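Local coordinates for factor H binding protein (Treponema denticola, PDB 3R15), which probably binds the complement regulator factor H at the bacterial surface, at residues D49-I54 against Y63-K68. Residues are numbered along the deposited sequence; the frame is centred on the assembly and turned at random.
Sequences DMLAEI and YQIVDK
I54 and I65 make the closer of the two aliphatic pairs that join the helix to the strand. The terminal CD1 of I65 lies against both branches of I54, 4.0 Å from CG1 and 4.0 Å from CG2, so one methyl group meets a forked side chain. I54 holds CG1 anti to its backbone N (chi1 -161°), beside the carbonyl carbon, with CG2 between that carbon and the backbone N. One turn back on the helix, L51 reaches the strand with its two methyl groups: CD2 lies loosely, 4.5 Å from I65 CG2, and CD1 sits 3.9 Å from D67 CB. The L51 side chain runs roughly perpendicular to that of D67.

Polar bonding does not link the two segments directly; the buried carboxylate of D67 is held by partners outside them, OD1 forming a salt bridge with R86 NE and accepting a hydrogen bond from K69 N. Close by on helix 44-59, N55 OD1 accepts a hydrogen bond from the backbone N of I65.

The axes of 49-54 and 63-67 run nearly antiparallel (168°) and come within 8.9 Å. F29 of helix 20-36 touches both isoleucines, and F87 of the partner strand 87-91 packs on L51, I65 and D67, so the contact lies in the apolar layer between the helices and a two-stranded antiparallel sheet.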
ATOM      1  N   ASP A  49       8.116  -3.706   6.618  1.00 15.54           N
ATOM      2  CA  ASP A  49       7.490  -3.314   7.880  1.00 18.19           C
ATOM      3  C   ASP A  49       6.140  -2.643   7.622  1.00 16.81           C
ATOM      4  O   ASP A  49       5.157  -2.883   8.343  1.00 16.47           O
ATOM      5  CB  ASP A  49       8.396  -2.348   8.659  1.00 19.45           C
ATOM      6  CG  ASP A  49       9.643  -3.017   9.219  1.00 23.28           C
ATOM      7  OD1 ASP A  49       9.697  -4.268   9.277  1.00 27.51           O
ATOM      8  OD2 ASP A  49      10.556  -2.270   9.623  1.00 28.32           O
ATOM      9  N   MET A  50       6.102  -1.786   6.600  1.00 14.76           N
ATOM     10  CA  MET A  50       4.891  -1.057   6.244  1.00 16.39           C
ATOM     11  C   MET A  50       3.782  -2.021   5.844  1.00 15.51           C
ATOM     12  O   MET A  50       2.621  -1.859   6.230  1.00 15.59           O
ATOM     13  CB  MET A  50       5.174  -0.111   5.074  1.00 17.70           C
ATOM     14  CG  MET A  50       3.943   0.624   4.558  1.00 16.16           C
ATOM     15  SD  MET A  50       4.379   1.580   3.083  1.00 19.51           S
ATOM     16  CE  MET A  50       4.493   0.282   1.893  1.00 18.88           C
ATOM     17  N   LEU A  51       4.133  -3.022   5.047  1.00 16.47           N
ATOM     18  CA  LEU A  51       3.143  -3.993   4.613  1.00 17.25           C
ATOM     19  C   LEU A  51       2.523  -4.710   5.799  1.00 15.51           C
ATOM     20  O   LEU A  51       1.319  -4.927   5.810  1.00 16.13           O
ATOM     21  CB  LEU A  51       3.757  -5.026   3.665  1.00 18.92           C
ATOM     22  CG  LEU A  51       4.074  -4.481   2.275  1.00 22.84           C
ATOM     23  CD1 LEU A  51       5.013  -5.443   1.589  1.00 22.19           C
ATOM     24  CD2 LEU A  51       2.791  -4.334   1.484  1.00 22.81           C
ATOM     25  N   ALA A  52       3.338  -5.102   6.780  1.00 15.26           N
ATOM     26  CA  ALA A  52       2.811  -5.794   7.954  1.00 17.35           C
ATOM     27  C   ALA A  52       1.871  -4.886   8.751  1.00 16.43           C
ATOM     28  O   ALA A  52       0.812  -5.313   9.232  1.00 17.74           O
ATOM     29  CB  ALA A  52       3.946  -6.285   8.834  1.00 16.29           C
ATOM     30  N   GLU A  53       2.268  -3.628   8.879  1.00 15.76           N
ATOM     31  CA  GLU A  53       1.479  -2.645   9.604  1.00 16.15           C
ATOM     32  C   GLU A  53       0.120  -2.458   8.934  1.00 17.35           C
ATOM     33  O   GLU A  53      -0.935  -2.615   9.565  1.00 17.39           O
ATOM     34  CB  GLU A  53       2.246  -1.311   9.641  1.00 15.09           C
ATOM     35  CG  GLU A  53       1.452  -0.164  10.221  1.00 19.65           C
ATOM     36  CD  GLU A  53       2.194   1.155  10.130  1.00 20.59           C
ATOM     37  OE1 GLU A  53       3.355   1.166   9.659  1.00 19.86           O
ATOM     38  OE2 GLU A  53       1.608   2.182  10.529  1.00 22.06           O
ATOM     39  N   ILE A  54       0.134  -2.124   7.649  1.00 15.22           N
ATOM     40  CA  ILE A  54      -1.129  -1.887   6.936  1.00 14.10           C
ATOM     41  C   ILE A  54      -1.980  -3.165   6.774  1.00 15.83           C
ATOM     42  O   ILE A  54      -3.203  -3.112   6.854  1.00 17.09           O
ATOM     43  CB  ILE A  54      -0.915  -1.155   5.584  1.00 17.98           C
ATOM     44  CG1 ILE A  54      -2.221  -0.525   5.098  1.00 19.53           C
ATOM     45  CG2 ILE A  54      -0.382  -2.097   4.520  1.00 18.34           C
ATOM     46  CD1 ILE A  54      -2.658   0.691   5.919  1.00 22.61           C
ATOM     47  N   TYR A  63      -9.575  -7.666   3.899  1.00 16.74           N
ATOM     48  CA  TYR A  63      -8.802  -7.640   2.659  1.00 18.04           C
ATOM     49  C   TYR A  63      -7.321  -7.527   2.995  1.00 15.42           C
ATOM     50  O   TYR A  63      -6.970  -7.315   4.149  1.00 15.68           O
ATOM     51  CB  TYR A  63      -9.269  -6.506   1.717  1.00 19.55           C
ATOM     52  CG  TYR A  63      -8.608  -5.162   1.943  1.00 17.10           C
ATOM     53  CD1 TYR A  63      -8.936  -4.365   3.043  1.00 16.28           C
ATOM     54  CD2 TYR A  63      -7.661  -4.681   1.041  1.00 17.53           C
ATOM     55  CE1 TYR A  63      -8.317  -3.130   3.243  1.00 18.95           C
ATOM     56  CE2 TYR A  63      -7.053  -3.455   1.225  1.00 17.41           C
ATOM     57  CZ  TYR A  63      -7.374  -2.686   2.322  1.00 17.60           C
ATOM     58  OH  TYR A  63      -6.742  -1.470   2.494  1.00 18.54           O
ATOM     59  N   GLN A  64      -6.468  -7.689   1.986  1.00 16.57           N
ATOM     60  CA  GLN A  64      -5.018  -7.552   2.143  1.00 16.27           C
ATOM     61  C   GLN A  64      -4.452  -6.777   0.965  1.00 15.22           C
ATOM     62  O   GLN A  64      -5.065  -6.718  -0.093  1.00 16.98           O
ATOM     63  CB  GLN A  64      -4.357  -8.931   2.181  1.00 17.20           C
ATOM     64  CG  GLN A  64      -4.659  -9.731   3.435  1.00 14.59           C
ATOM     65  CD  GLN A  64      -3.971  -9.172   4.665  1.00 14.87           C
ATOM     66  OE1 GLN A  64      -2.846  -9.549   4.986  1.00 15.12           O
ATOM     67  NE2 GLN A  64      -4.652  -8.273   5.367  1.00 16.06           N
ATOM     68  N   ILE A  65      -3.278  -6.187   1.159  1.00 14.72           N
ATOM     69  CA  ILE A  65      -2.557  -5.522   0.078  1.00 15.34           C
ATOM     70  C   ILE A  65      -1.350  -6.387  -0.251  1.00 18.20           C
ATOM     71  O   ILE A  65      -0.632  -6.837   0.652  1.00 18.22           O
ATOM     72  CB  ILE A  65      -2.109  -4.123   0.514  1.00 17.24           C
ATOM     73  CG1 ILE A  65      -3.342  -3.237   0.731  1.00 20.39           C
ATOM     74  CG2 ILE A  65      -1.148  -3.498  -0.510  1.00 18.20           C
ATOM     75  CD1 ILE A  65      -3.075  -1.972   1.523  1.00 23.31           C
ATOM     76  N   VAL A  66      -1.154  -6.652  -1.539  1.00 17.71           N
ATOM     77  CA  VAL A  66      -0.097  -7.547  -1.979  1.00 18.36           C
ATOM     78  C   VAL A  66       0.931  -6.763  -2.774  1.00 16.65           C
ATOM     79  O   VAL A  66       0.578  -6.032  -3.696  1.00 18.99           O
ATOM     80  CB  VAL A  66      -0.663  -8.698  -2.838  1.00 21.41           C
ATOM     81  CG1 VAL A  66       0.459  -9.603  -3.319  1.00 23.03           C
ATOM     82  CG2 VAL A  66      -1.682  -9.508  -2.034  1.00 21.45           C
ATOM     83  N   ASP A  67       2.197  -6.908  -2.412  1.00 17.71           N
ATOM     84  CA  ASP A  67       3.250  -6.198  -3.122  1.00 15.99           C
ATOM     85  C   ASP A  67       3.647  -7.054  -4.325  1.00 16.59           C
ATOM     86  O   ASP A  67       4.125  -8.172  -4.160  1.00 17.73           O
ATOM     87  CB  ASP A  67       4.440  -5.986  -2.186  1.00 16.21           C
ATOM     88  CG  ASP A  67       5.536  -5.137  -2.799  1.00 16.90           C
ATOM     89  OD1 ASP A  67       5.463  -4.820  -3.999  1.00 17.82           O
ATOM     90  OD2 ASP A  67       6.480  -4.781  -2.067  1.00 17.24           O
ATOM     91  N   LYS A  68       3.430  -6.528  -5.527  1.00 18.51           N
ATOM     92  CA  LYS A  68       3.765  -7.253  -6.747  1.00 20.17           C
ATOM     93  C   LYS A  68       5.248  -7.157  -7.093  1.00 20.66           C
ATOM     94  O   LYS A  68       5.720  -7.847  -8.002  1.00 21.84           O
ATOM     95  CB  LYS A  68       2.894  -6.792  -7.923  1.00 22.71           C
TER